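Local atomic coordinates of BH2851 (Bacillus halodurans, PDB entry 2GFG), a protein that is of unknown function but, like other CYTH-family enzymes, probably acts on triphosphate-bearing substrates, perhaps as an adenylate cyclase. Residues I129-Q133 with T164-I168; G134-D139 with E150-E154; T79-L83 with P98-V102; N38-E42 with A91-F97; I119-T124 with K182-F187. One frame throughout, in Å; residues are numbered along the deposited sequence. Where two conformers were deposited one is given.

Contact 1: I129-Q133 with T164-I168; sequences ISYEQ and TFQEI. With EDO (1,2-ethanediol), chain I.
Tyr131 and Glu167 carry the polar part of this contact, reaching for each other from opposite directions. The Tyr131 hydroxyl sits between the two carboxylate oxygens of Glu167, weakly hydrogen-bonded, with OH 2.8 Å from Glu167 OE2. A chi1 of -169° swings the Tyr131 ring away from its own backbone N and toward the helix, where the Glu167 carboxylate meets it nearly coplanar, 11° off. Glu167 OE2 is also bonded to Thr171. Less comfortably, Glu132 OE2 comes within 3.5 Å of Glu167 OE1, a close approach of like charges.

The apolar part is close-packed. Ile168 CG1 lies obliquely against the tyrosine ring, 3.3 Å from Tyr131 CE2, while the methyl Thr164 CG2 sits at the ring's edge and also touches Glu132 CG. A tyrosine suits the place because its flat body packs and its end bonds.

A bound ethanediol bridges the segments: its O1 donates to Thr164 OG1 at 3.2 Å and accepts a weak bond from Gln133 N. Thr164 OG1 is also bonded to His160 O. The contact thus pins helix 158-171 beside the end of strand 117-131, with Phe153 of strand 146-155 and Leu136 of strand 134-143 packed against Tyr131 and Ile168.

Contact 2: G134-D139 with E150-E154; sequences GILCLD and EIEFE. With EDO (1,2-ethanediol), chain H.
Asp139 OD2 and Glu152 OE2 both salt-bridge the amine of Lys182, which Glu150 OE1 grips as well. That shared cation probably makes it tolerable for Asp139 OD2 to lie 2.9 Å from Glu152 OE1, two acceptors with no bond between them; the two carboxylate planes stand 79° apart. Asp139 OD1 is paired with Arg126, and Glu150 OE1 has a second partner in Arg185.

Beneath these groups the strands run antiparallel and are joined by six backbone hydrogen bonds. Glu154 N gives the straightest, 2.7 Å to Ile135 O at 177°. At the same end, Glu154 OE1 rests on the aliphatic branch of Ile135, 3.2 Å from CG2.

The other face of the sheet is oily. Leu136 CD1 meets Ile151 CG1 at 3.5 Å, and Leu138 CD2 lies beside the same isoleucine. Phe153, turned by a chi1 of -179°, sets its ring obliquely beside Gly134, with CZ 3.7 Å from Gly134 CA; a side chain on that glycine would strike the ring. With an alanine at Phe153, a gap would probably open between Gly134 and Thr164, Phe165 and Ile168 of helix 158-171.

This beta hairpin, largely acidic on one face and greasy on the other, is characteristic of the CYTH tunnel fold, an antiparallel barrel whose polar interior is consistent with a substrate channel.

Contact 3: T79-L83 with P98-V102; sequences TNQTL and PSGEV
Gln81 stretches across the turn that leads into helix 101-108, its CB lying 3.7 Å from Val102 CG2 and its amide reaching over Ser99 and Gly100. The fully extended chain, chi1 (-174°) and chi2 both near 180°, is what carries the amide that far. There its two ends do different work. Gln81 NE2 donates to Ser99 O at 3.2 Å, a bent bond of 143° that approaches from above the carbonyl plane and not along a lone pair. Gln81 OE1 instead accepts from a water at 2.7 Å, and the same water donates to Pro98 O at 2.6 Å, so a second, water-mediated tie runs beside the direct one. The backbone N atoms of Glu101 and Val102 each lie 3.6 Å from Gln81 OE1 without a hydrogen bond.

Gly100, at the N-cap position, is suited to its place twice over: its backbone angles would jam a CB against the preceding carbonyl, and that CB would also collide with Gln81 OE1.

Apolar contacts flank the amide. Leu83 CD2 presses on Pro98 CG at 3.5 Å, tighter than usual, the two side chains crossing at about a right angle. Near the other end of the strand segment, Thr79 CG2 touches Glu101 CB at 3.8 Å. Val102 also packs on Phe66 of strand 63-71 and Leu55 of strand 54-60.

One amide, acting as donor and acceptor together, therefore serves one carbonyl of an otherwise irregular turn directly and a second through a water; its oxygen, facing the helix start, is probably in a mildly favourable field there.

Contact 4: N38-E42 with A91-F97; sequences NHYFE and ALESAHF
Phe41 is the centre of the tight part, with the edge of the Phe97 ring turned onto one of its faces. The pair is an offset edge-to-face stack, centroids 5.2 Å apart and planes at 77°. Its closest atoms are Phe41 CD1 and Phe97 CZ, at 3.5 Å. At the rim of the same ring, near its plane, Phe41 CE1 lies 3.5 Å from Ala91 O, so the slightly positive ring edge faces a carbonyl near the end of helix 85-94. Leu92 CD2 then fills the angle between two strand residues, 3.4 Å from His39 CB and 3.7 Å from Phe41 CZ. A leucine suits this place because one methyl of its branched end can meet both. Its other methyl, CD1, lies over one face of the His39 ring, which a chi1 of -59° sets opposite the histidine's own carbonyl carbon. Ala91 is small enough to let the backbone come near the phenyl ring.

The far side is loose. Glu93 and His96 are exposed and take no part, and Ala95, the first residue to leave the helical path, has a positive phi (55°) that turns the chain back so that Phe97 can return to the barrel, backed by Ile113 and Leu116.

Asn38 and Tyr40 turn the other way, to Arg58 and Phe186. Helix 85-94 and the loop after it thus cover strand 34-42 of this closed antiparallel CYTH barrel through alternate residues.

Contact 5: I119-T124 with K182-F187; sequences IGTLST and KIQRFF. With EDO (1,2-ethanediol), chain H.
In the C-terminal helix 182-190 of this CYTH barrel, Phe186 and Lys182 lie against strand 117-131, the segment axes 9.5 Å apart at 125°. Phe186 makes the largest contact. Its CZ rests 3.6 Å from Gly120 CA, where any CB would collide with the ring, and its CE2 lies 3.8 Å from Thr121 O. The backbone is thus bared to the ring, whose other neighbours include Leu122 CB and, edge-to-face, Tyr40.

Beside it, Leu122 CD1 approaches Lys182 O at 3.7 Å. The aliphatic part of Lys182 crosses Thr124 at about a right angle, with CE 3.7 Å from Thr124 OG1, an oxygen already bonded to Ser141. The chain runs extended to CE and bends only at chi4 (60°), which turns NZ toward the acidic strands. At the other end Ile119 CD1 meets the edge of the Phe187 ring, 3.9 Å from CD2. An ethanediol O1 receives a weak bond from Lys182 N.

Were Lys182 a methionine, the carboxylates of Asp139, Glu150 and Glu152 would probably lose their common positive partner.

Such a helix, greasy against a strand and offering Lys182, with Arg185 beside it, is consistent with a C-terminal helix closing one side of the tunnel, as in some CYTH proteins.

All five contacts reach one closed antiparallel sheet. Contacts 2 and 4 are buried, while contacts 1, 3 and 5 are only partly so. Contacts 1 and 5 both use strand 117-131, but with different helices and on opposite sides of the chain's centre. Contacts 2 and 5 share the ionic cluster around Lys182 and an ethanediol, so their chemistry is charged where they probably face the tunnel. Contact 2 also touches contact 1 through Phe153 packing and a probable backbone bond. Contacts 3 and 4 interlock along the chain and lie about 13 Å apart between centres: aromatic packing in contact 4 gives way to amide and water bonding at the turn of contact 3.

Contact 1: I129-Q133 with T164-I168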
# COMPACT_ATOMS: atom_id res chain seq x y z
N ILE A 129 -10.99 -0.01 10.39
CA ILE A 129 -12.32 0.32 10.93
C ILE A 129 -13.00 1.32 10.02
O ILE A 129 -12.34 2.05 9.29
CB ILE A 129 -12.24 0.92 12.39
CG1 ILE A 129 -11.38 2.20 12.42
CG2 ILE A 129 -11.69 -0.12 13.35
CD1 ILE A 129 -11.43 2.95 13.77
N SER A 130 -14.33 1.32 10.02
CA SER A 130 -15.09 2.36 9.33
C SER A 130 -15.04 3.61 10.18
O SER A 130 -15.38 3.58 11.36
CB SER A 130 -16.55 1.94 9.11
OG SER A 130 -17.25 1.88 10.32
N TYR A 131 -14.53 4.70 9.61
CA TYR A 131 -14.45 5.97 10.31
C TYR A 131 -15.17 7.04 9.51
O TYR A 131 -14.83 7.28 8.35
CB TYR A 131 -12.99 6.37 10.54
CG TYR A 131 -12.82 7.53 11.49
CD1 TYR A 131 -12.83 7.33 12.87
CD2 TYR A 131 -12.72 8.83 11.01
CE1 TYR A 131 -12.72 8.41 13.77
CE2 TYR A 131 -12.60 9.92 11.88
CZ TYR A 131 -12.60 9.70 13.26
OH TYR A 131 -12.48 10.77 14.13
N GLU A 132 -16.17 7.68 10.13
CA GLU A 132 -16.99 8.69 9.46
C GLU A 132 -17.56 8.09 8.15
O GLU A 132 -18.18 7.03 8.18
CB GLU A 132 -16.18 9.99 9.22
CG GLU A 132 -15.62 10.64 10.51
CD GLU A 132 -16.65 11.47 11.27
OE1 GLU A 132 -17.86 11.40 10.93
OE2 GLU A 132 -16.25 12.17 12.22
N GLN A 133 -17.25 8.70 6.99
CA GLN A 133 -17.72 8.20 5.69
C GLN A 133 -16.60 7.47 4.92
O GLN A 133 -16.72 7.27 3.71
CB GLN A 133 -18.28 9.35 4.84
N THR A 164 -11.59 15.27 7.17
CA THR A 164 -11.73 14.14 8.08
C THR A 164 -10.40 13.75 8.73
O THR A 164 -10.36 13.46 9.92
CB THR A 164 -12.34 12.91 7.37
OG1 THR A 164 -13.58 13.27 6.76
CG2 THR A 164 -12.58 11.77 8.37
N PHE A 165 -9.32 13.75 7.95
CA PHE A 165 -8.00 13.35 8.47
C PHE A 165 -7.43 14.38 9.44
O PHE A 165 -6.85 14.01 10.46
CB PHE A 165 -7.00 13.09 7.35
CG PHE A 165 -5.75 12.38 7.82
CD1 PHE A 165 -5.82 11.08 8.31
CD2 PHE A 165 -4.50 13.02 7.78
CE1 PHE A 165 -4.66 10.41 8.76
CE2 PHE A 165 -3.35 12.37 8.23
CZ PHE A 165 -3.44 11.05 8.73
N GLN A 166 -7.60 15.66 9.12
CA GLN A 166 -7.18 16.74 10.04
C GLN A 166 -7.98 16.67 11.36
O GLN A 166 -7.44 16.97 12.42
CB GLN A 166 -7.35 18.12 9.39
CG GLN A 166 -6.37 18.40 8.22
CD GLN A 166 -4.91 18.30 8.64
OE1 GLN A 166 -4.51 18.84 9.67
NE2 GLN A 166 -4.11 17.61 7.83
N GLU A 167 -9.24 16.25 11.27
CA GLU A 167 -10.09 16.01 12.45
C GLU A 167 -9.54 14.85 13.30
O GLU A 167 -9.50 14.94 14.53
CB GLU A 167 -11.55 15.74 12.02
CG GLU A 167 -12.52 15.41 13.18
CD GLU A 167 -12.63 13.91 13.48
OE1 GLU A 167 -12.94 13.14 12.56
OE2 GLU A 167 -12.46 13.53 14.66
N ILE A 168 -9.13 13.76 12.64
CA ILE A 168 -8.52 12.60 13.33
C ILE A 168 -7.25 13.00 14.09
O ILE A 168 -7.07 12.64 15.25
CB ILE A 168 -8.20 11.43 12.32
CG1 ILE A 168 -9.48 10.83 11.77
CG2 ILE A 168 -7.35 10.31 13.01
CD1 ILE A 168 -9.30 10.02 10.49
C1 EDO I . -15.15 11.61 4.11
O1 EDO I . -15.53 11.14 5.43
C2 EDO I . -14.62 10.45 3.24
O2 EDO I . -13.94 10.94 2.05

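Contact 2: G134-D139 with E150-E154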
# COMPACT_ATOMS: atom_id res chain seq x y z
N GLY A 134 -15.56 7.03 5.64
CA GLY A 134 -14.43 6.33 5.03
C GLY A 134 -13.88 5.22 5.90
O GLY A 134 -14.59 4.69 6.77
N ILE A 135 -12.63 4.85 5.65
CA ILE A 135 -11.98 3.75 6.37
C ILE A 135 -10.65 4.22 6.95
O ILE A 135 -9.88 4.92 6.29
CB ILE A 135 -11.77 2.50 5.43
CG1 ILE A 135 -13.14 1.93 5.02
CG2 ILE A 135 -10.89 1.41 6.12
CD1 ILE A 135 -13.07 0.83 3.97
N LEU A 136 -10.39 3.84 8.22
CA LEU A 136 -9.17 4.22 8.93
C LEU A 136 -8.32 2.98 9.17
O LEU A 136 -8.77 2.04 9.80
CB LEU A 136 -9.52 4.88 10.27
CG LEU A 136 -8.38 5.43 11.13
CD1 LEU A 136 -7.66 6.58 10.42
CD2 LEU A 136 -8.92 5.88 12.46
N CYS A 137 -7.09 2.98 8.65
CA CYS A 137 -6.19 1.82 8.78
C CYS A 137 -5.04 2.08 9.78
O CYS A 137 -4.42 3.14 9.74
CB CYS A 137 -5.59 1.46 7.41
SG CYS A 137 -6.82 1.09 6.12
N LEU A 138 -4.79 1.11 10.68
CA LEU A 138 -3.59 1.13 11.55
C LEU A 138 -2.59 0.10 11.06
O LEU A 138 -2.84 -1.10 11.16
CB LEU A 138 -3.96 0.85 13.01
CG LEU A 138 -4.65 1.98 13.81
CD1 LEU A 138 -5.08 1.47 15.15
CD2 LEU A 138 -3.74 3.18 13.98
N ASP A 139 -1.44 0.57 10.56
CA ASP A 139 -0.44 -0.29 9.91
C ASP A 139 0.86 -0.36 10.68
O ASP A 139 1.56 0.64 10.81
CB ASP A 139 -0.12 0.25 8.50
CG ASP A 139 -1.26 0.08 7.54
OD1 ASP A 139 -2.28 -0.53 7.90
OD2 ASP A 139 -1.12 0.55 6.39
N GLU A 150 1.96 3.33 11.31
CA GLU A 150 1.31 4.31 10.44
C GLU A 150 -0.21 4.25 10.55
O GLU A 150 -0.80 3.17 10.59
CB GLU A 150 1.72 4.07 8.99
CG GLU A 150 1.47 5.25 8.05
CD GLU A 150 1.70 4.91 6.58
OE1 GLU A 150 2.07 3.75 6.28
OE2 GLU A 150 1.50 5.79 5.73
N ILE A 151 -0.84 5.43 10.60
CA ILE A 151 -2.29 5.55 10.51
C ILE A 151 -2.61 6.16 9.15
O ILE A 151 -1.84 6.99 8.65
CB ILE A 151 -2.88 6.42 11.67
CG1 ILE A 151 -4.40 6.27 11.74
CG2 ILE A 151 -2.48 7.93 11.52
CD1 ILE A 151 -5.02 6.96 12.95
N GLU A 152 -3.68 5.67 8.50
CA GLU A 152 -4.11 6.21 7.17
C GLU A 152 -5.61 6.31 7.09
O GLU A 152 -6.30 5.42 7.56
CB GLU A 152 -3.64 5.29 6.02
CG GLU A 152 -2.20 4.76 6.13
CD GLU A 152 -2.01 3.42 5.43
OE1 GLU A 152 -2.94 2.58 5.47
OE2 GLU A 152 -0.91 3.18 4.91
N PHE A 153 -6.12 7.34 6.42
CA PHE A 153 -7.56 7.47 6.17
C PHE A 153 -7.86 7.32 4.69
O PHE A 153 -7.30 8.04 3.87
CB PHE A 153 -8.09 8.80 6.68
CG PHE A 153 -9.56 8.97 6.47
CD1 PHE A 153 -10.46 8.21 7.20
CD2 PHE A 153 -10.06 9.84 5.50
CE1 PHE A 153 -11.83 8.34 7.00
CE2 PHE A 153 -11.43 9.97 5.29
CZ PHE A 153 -12.31 9.22 6.05
N GLU A 154 -8.76 6.39 4.36
CA GLU A 154 -9.21 6.16 2.97
C GLU A 154 -10.51 6.92 2.72
O GLU A 154 -11.55 6.59 3.28
CB GLU A 154 -9.42 4.66 2.72
CG GLU A 154 -8.14 3.80 2.78
CD GLU A 154 -8.42 2.29 2.60
OE1 GLU A 154 -9.23 1.74 3.38
OE2 GLU A 154 -7.82 1.66 1.69
C1 EDO H . 0.84 3.63 2.46
O1 EDO H . 1.85 4.52 2.95
C2 EDO H . 1.04 3.36 0.97
O2 EDO H . 1.27 1.96 0.70

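Contact 3: T79-L83 with P98-V102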
# COMPACT_ATOMS: atom_id res chain seq x y z
N THR A 79 -5.18 -0.64 -10.16
CA THR A 79 -5.63 -1.76 -10.98
C THR A 79 -5.25 -3.06 -10.29
O THR A 79 -4.06 -3.36 -10.14
CB THR A 79 -5.01 -1.71 -12.39
OG1 THR A 79 -5.32 -0.45 -12.99
CG2 THR A 79 -5.56 -2.83 -13.28
N ASN A 80 -6.28 -3.81 -9.86
CA ASN A 80 -6.08 -5.05 -9.10
C ASN A 80 -6.39 -6.28 -9.95
O ASN A 80 -7.33 -6.27 -10.76
CB ASN A 80 -6.98 -5.05 -7.85
CG ASN A 80 -6.67 -3.91 -6.89
OD1 ASN A 80 -5.51 -3.74 -6.48
ND2 ASN A 80 -7.69 -3.17 -6.50
N GLN A 81 -5.61 -7.35 -9.75
CA GLN A 81 -5.85 -8.63 -10.44
C GLN A 81 -5.48 -9.79 -9.53
O GLN A 81 -4.38 -9.83 -8.99
CB GLN A 81 -5.01 -8.69 -11.72
CG GLN A 81 -5.28 -9.91 -12.62
CD GLN A 81 -4.32 -9.97 -13.80
OE1 GLN A 81 -3.81 -8.93 -14.25
NE2 GLN A 81 -4.06 -11.17 -14.29
N THR A 82 -6.42 -10.72 -9.35
CA THR A 82 -6.19 -11.92 -8.55
C THR A 82 -5.24 -12.86 -9.28
O THR A 82 -5.36 -13.06 -10.48
CB THR A 82 -7.52 -12.69 -8.27
OG1 THR A 82 -8.46 -11.82 -7.66
CG2 THR A 82 -7.28 -13.92 -7.35
N LEU A 83 -4.30 -13.44 -8.53
CA LEU A 83 -3.36 -14.43 -9.06
C LEU A 83 -3.49 -15.72 -8.28
O LEU A 83 -3.84 -15.70 -7.11
CB LEU A 83 -1.93 -13.94 -8.93
CG LEU A 83 -1.52 -12.64 -9.59
CD1 LEU A 83 -0.00 -12.49 -9.46
CD2 LEU A 83 -1.94 -12.58 -11.05
N PRO A 98 1.57 -12.70 -15.54
CA PRO A 98 0.46 -13.14 -16.33
C PRO A 98 -0.19 -12.00 -17.10
O PRO A 98 -0.15 -10.84 -16.66
CB PRO A 98 -0.51 -13.67 -15.27
CG PRO A 98 -0.26 -12.84 -14.09
CD PRO A 98 1.17 -12.39 -14.15
N SER A 99 -0.78 -12.33 -18.25
CA SER A 99 -1.54 -11.38 -19.04
C SER A 99 -2.79 -10.95 -18.26
O SER A 99 -3.28 -11.68 -17.40
CB SER A 99 -1.96 -12.00 -20.37
OG SER A 99 -2.63 -13.23 -20.16
N GLY A 100 -3.28 -9.76 -18.58
CA GLY A 100 -4.43 -9.18 -17.87
C GLY A 100 -4.35 -7.68 -17.81
O GLY A 100 -3.51 -7.07 -18.47
N GLU A 101 -5.21 -7.09 -16.99
CA GLU A 101 -5.34 -5.61 -16.92
C GLU A 101 -4.11 -4.92 -16.35
O GLU A 101 -3.82 -3.79 -16.71
CB GLU A 101 -6.58 -5.23 -16.10
CG GLU A 101 -7.93 -5.59 -16.78
CD GLU A 101 -8.31 -4.66 -17.96
OE1 GLU A 101 -7.54 -3.72 -18.27
OE2 GLU A 101 -9.39 -4.87 -18.56
N VAL A 102 -3.39 -5.60 -15.46
CA VAL A 102 -2.17 -5.05 -14.86
C VAL A 102 -1.07 -4.99 -15.93
O VAL A 102 -0.45 -3.95 -16.13
CB VAL A 102 -1.70 -5.88 -13.64
CG1 VAL A 102 -0.36 -5.35 -13.11
CG2 VAL A 102 -2.75 -5.84 -12.54
O HOH W 1 -1.56 -8.87 -15.82

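Contact 4: N38-E42 with A91-F97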
# COMPACT_ATOMS: atom_id res chain seq x y z
N ASN A 38 3.76 -7.58 1.10
CA ASN A 38 3.80 -6.84 -0.14
C ASN A 38 5.12 -7.11 -0.82
O ASN A 38 6.17 -6.79 -0.27
CB ASN A 38 3.64 -5.35 0.14
CG ASN A 38 2.38 -5.04 0.88
OD1 ASN A 38 1.30 -5.35 0.42
ND2 ASN A 38 2.52 -4.46 2.06
N HIS A 39 5.06 -7.80 -1.96
CA HIS A 39 6.25 -8.10 -2.75
C HIS A 39 6.36 -7.06 -3.84
O HIS A 39 5.48 -6.97 -4.69
CB HIS A 39 6.16 -9.48 -3.36
CG HIS A 39 6.03 -10.58 -2.35
ND1 HIS A 39 7.11 -11.22 -1.79
CD2 HIS A 39 4.93 -11.14 -1.79
CE1 HIS A 39 6.69 -12.13 -0.93
NE2 HIS A 39 5.37 -12.11 -0.92
N TYR A 40 7.44 -6.28 -3.82
CA TYR A 40 7.58 -5.14 -4.74
C TYR A 40 8.38 -5.47 -5.98
O TYR A 40 9.35 -6.21 -5.92
CB TYR A 40 8.22 -3.96 -4.02
CG TYR A 40 7.43 -3.51 -2.82
CD1 TYR A 40 6.06 -3.21 -2.92
CD2 TYR A 40 8.05 -3.35 -1.58
CE1 TYR A 40 5.33 -2.81 -1.81
CE2 TYR A 40 7.32 -2.93 -0.46
CZ TYR A 40 5.96 -2.67 -0.58
OH TYR A 40 5.22 -2.27 0.51
N PHE A 41 7.95 -4.91 -7.11
CA PHE A 41 8.62 -5.10 -8.38
C PHE A 41 9.04 -3.76 -8.97
O PHE A 41 8.31 -2.77 -8.87
CB PHE A 41 7.70 -5.83 -9.35
CG PHE A 41 7.37 -7.21 -8.93
CD1 PHE A 41 8.10 -8.30 -9.42
CD2 PHE A 41 6.36 -7.45 -8.00
CE1 PHE A 41 7.80 -9.60 -9.01
CE2 PHE A 41 6.06 -8.75 -7.59
CZ PHE A 41 6.80 -9.82 -8.10
N GLU A 42 10.21 -3.74 -9.57
CA GLU A 42 10.76 -2.53 -10.14
C GLU A 42 11.95 -2.88 -11.04
O GLU A 42 12.53 -3.97 -10.92
CB GLU A 42 11.20 -1.58 -8.99
CG GLU A 42 11.78 -0.22 -9.42
CD GLU A 42 10.82 0.61 -10.26
OE1 GLU A 42 10.64 0.29 -11.46
OE2 GLU A 42 10.36 1.67 -9.77
N ALA A 91 6.04 -15.14 -11.01
CA ALA A 91 6.38 -13.71 -11.04
C ALA A 91 7.51 -13.40 -10.06
O ALA A 91 8.48 -12.74 -10.42
CB ALA A 91 5.14 -12.86 -10.72
N LEU A 92 7.39 -13.92 -8.84
CA LEU A 92 8.38 -13.68 -7.78
C LEU A 92 9.73 -14.31 -8.08
O LEU A 92 10.75 -13.68 -7.87
CB LEU A 92 7.85 -14.20 -6.43
CG LEU A 92 6.68 -13.42 -5.85
CD1 LEU A 92 5.91 -14.27 -4.80
CD2 LEU A 92 7.14 -12.14 -5.25
N GLU A 93 9.72 -15.55 -8.58
CA GLU A 93 10.97 -16.33 -8.75
C GLU A 93 11.66 -16.11 -10.09
O GLU A 93 12.90 -16.19 -10.18
CB GLU A 93 10.69 -17.82 -8.56
CG GLU A 93 10.25 -18.18 -7.14
CD GLU A 93 9.96 -19.69 -6.95
OE1 GLU A 93 9.73 -20.40 -7.97
OE2 GLU A 93 9.93 -20.14 -5.79
N SER A 94 10.88 -15.88 -11.16
CA SER A 94 11.44 -15.83 -12.52
C SER A 94 10.98 -14.61 -13.35
O SER A 94 11.19 -14.58 -14.56
CB SER A 94 11.10 -17.13 -13.26
OG SER A 94 9.71 -17.28 -13.40
N ALA A 95 10.38 -13.62 -12.69
CA ALA A 95 9.92 -12.38 -13.37
C ALA A 95 8.95 -12.63 -14.58
O ALA A 95 8.88 -11.80 -15.50
CB ALA A 95 11.12 -11.53 -13.81
N HIS A 96 8.21 -13.76 -14.55
CA HIS A 96 7.20 -14.06 -15.58
C HIS A 96 5.82 -13.69 -15.05
O HIS A 96 5.31 -14.32 -14.12
CB HIS A 96 7.25 -15.53 -15.97
CG HIS A 96 8.54 -15.95 -16.61
ND1 HIS A 96 9.42 -16.82 -16.01
CD2 HIS A 96 9.11 -15.59 -17.79
CE1 HIS A 96 10.47 -16.99 -16.80
NE2 HIS A 96 10.31 -16.25 -17.88
N PHE A 97 5.22 -12.64 -15.63
CA PHE A 97 3.93 -12.13 -15.18
C PHE A 97 2.80 -12.58 -16.10
O PHE A 97 3.03 -12.83 -17.30
CB PHE A 97 3.98 -10.61 -15.10
CG PHE A 97 5.10 -10.09 -14.26
CD1 PHE A 97 4.93 -9.90 -12.89
CD2 PHE A 97 6.35 -9.82 -14.83
CE1 PHE A 97 5.99 -9.43 -12.10
CE2 PHE A 97 7.40 -9.35 -14.06
CZ PHE A 97 7.22 -9.15 -12.69

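Contact 5: I119-T124 with K182-F187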
# COMPACT_ATOMS: atom_id res chain seq x y z
N ILE A 119 12.15 -6.92 -6.08
CA ILE A 119 13.20 -6.14 -5.36
C ILE A 119 13.20 -6.41 -3.84
O ILE A 119 14.23 -6.29 -3.19
CB ILE A 119 13.09 -4.59 -5.63
CG1 ILE A 119 11.70 -4.04 -5.30
CG2 ILE A 119 13.44 -4.29 -7.09
CD1 ILE A 119 11.67 -2.51 -5.14
N GLY A 120 12.04 -6.79 -3.30
CA GLY A 120 11.94 -7.16 -1.89
C GLY A 120 10.52 -7.21 -1.36
O GLY A 120 9.57 -6.89 -2.07
N THR A 121 10.39 -7.56 -0.08
CA THR A 121 9.10 -7.78 0.55
C THR A 121 8.96 -7.00 1.87
O THR A 121 9.82 -7.09 2.74
CB THR A 121 8.87 -9.28 0.83
OG1 THR A 121 9.03 -10.01 -0.39
CG2 THR A 121 7.46 -9.55 1.40
N LEU A 122 7.85 -6.27 1.99
CA LEU A 122 7.51 -5.53 3.20
C LEU A 122 6.26 -6.16 3.80
O LEU A 122 5.24 -6.29 3.11
CB LEU A 122 7.26 -4.06 2.85
CG LEU A 122 6.78 -3.10 3.95
CD1 LEU A 122 7.26 -1.69 3.66
CD2 LEU A 122 5.25 -3.11 4.13
N SER A 123 6.34 -6.55 5.08
CA SER A 123 5.20 -7.15 5.78
C SER A 123 4.46 -6.11 6.59
O SER A 123 5.07 -5.25 7.21
CB SER A 123 5.67 -8.28 6.70
OG SER A 123 6.20 -9.36 5.95
N THR A 124 3.12 -6.21 6.61
CA THR A 124 2.28 -5.28 7.38
C THR A 124 1.21 -6.03 8.18
O THR A 124 0.54 -6.92 7.67
CB THR A 124 1.57 -4.25 6.47
OG1 THR A 124 2.56 -3.46 5.79
CG2 THR A 124 0.66 -3.31 7.30
N LYS A 182 4.65 3.24 1.70
CA LYS A 182 5.39 2.06 2.23
C LYS A 182 6.48 1.61 1.28
O LYS A 182 7.62 1.38 1.69
CB LYS A 182 4.43 0.89 2.48
CG LYS A 182 3.64 1.00 3.74
CD LYS A 182 2.56 -0.05 3.80
CE LYS A 182 1.74 0.04 5.07
NZ LYS A 182 1.06 1.34 5.20
N ILE A 183 6.11 1.46 0.01
CA ILE A 183 7.04 1.04 -1.03
C ILE A 183 8.21 2.04 -1.20
O ILE A 183 9.34 1.64 -1.49
CB ILE A 183 6.30 0.81 -2.40
CG1 ILE A 183 7.22 0.15 -3.41
CG2 ILE A 183 5.72 2.14 -2.97
CD1 ILE A 183 6.51 -0.35 -4.64
N GLN A 184 7.93 3.32 -1.00
CA GLN A 184 8.96 4.37 -1.07
C GLN A 184 9.83 4.35 0.19
O GLN A 184 11.06 4.49 0.11
CB GLN A 184 8.33 5.74 -1.28
CG GLN A 184 7.47 5.85 -2.54
CD GLN A 184 8.28 5.93 -3.80
N ARG A 185 9.18 4.15 1.36
CA ARG A 185 9.91 3.96 2.63
C ARG A 185 10.76 2.69 2.56
O ARG A 185 11.81 2.61 3.18
CB ARG A 185 8.95 3.87 3.82
CG ARG A 185 8.14 5.14 4.08
CD ARG A 185 7.63 5.22 5.52
NE ARG A 185 6.93 3.99 5.96
CZ ARG A 185 5.62 3.73 5.78
NH1 ARG A 185 4.85 4.56 5.07
NH2 ARG A 185 5.10 2.62 6.27
N PHE A 186 10.29 1.69 1.78
CA PHE A 186 11.04 0.45 1.57
C PHE A 186 12.35 0.71 0.83
O PHE A 186 13.41 0.44 1.36
CB PHE A 186 10.20 -0.60 0.80
CG PHE A 186 10.95 -1.88 0.53
CD1 PHE A 186 11.75 -2.02 -0.60
CD2 PHE A 186 10.93 -2.92 1.47
CE1 PHE A 186 12.50 -3.17 -0.81
CE2 PHE A 186 11.67 -4.08 1.26
CZ PHE A 186 12.45 -4.21 0.12
N PHE A 187 12.26 1.18 -0.43
CA PHE A 187 13.50 1.32 -1.26
C PHE A 187 14.34 2.61 -1.00
O PHE A 187 15.50 2.67 -1.39
CB PHE A 187 13.25 1.08 -2.80
CG PHE A 187 12.10 1.87 -3.40
CD1 PHE A 187 12.13 3.27 -3.43
CD2 PHE A 187 11.10 1.20 -4.13
CE1 PHE A 187 11.10 4.00 -4.08
CE2 PHE A 187 10.08 1.92 -4.79
CZ PHE A 187 10.08 3.31 -4.75
C1 EDO H . 0.84 3.63 2.46
O1 EDO H . 1.85 4.52 2.95
C2 EDO H . 1.04 3.36 0.97
O2 EDO H . 1.27 1.96 0.70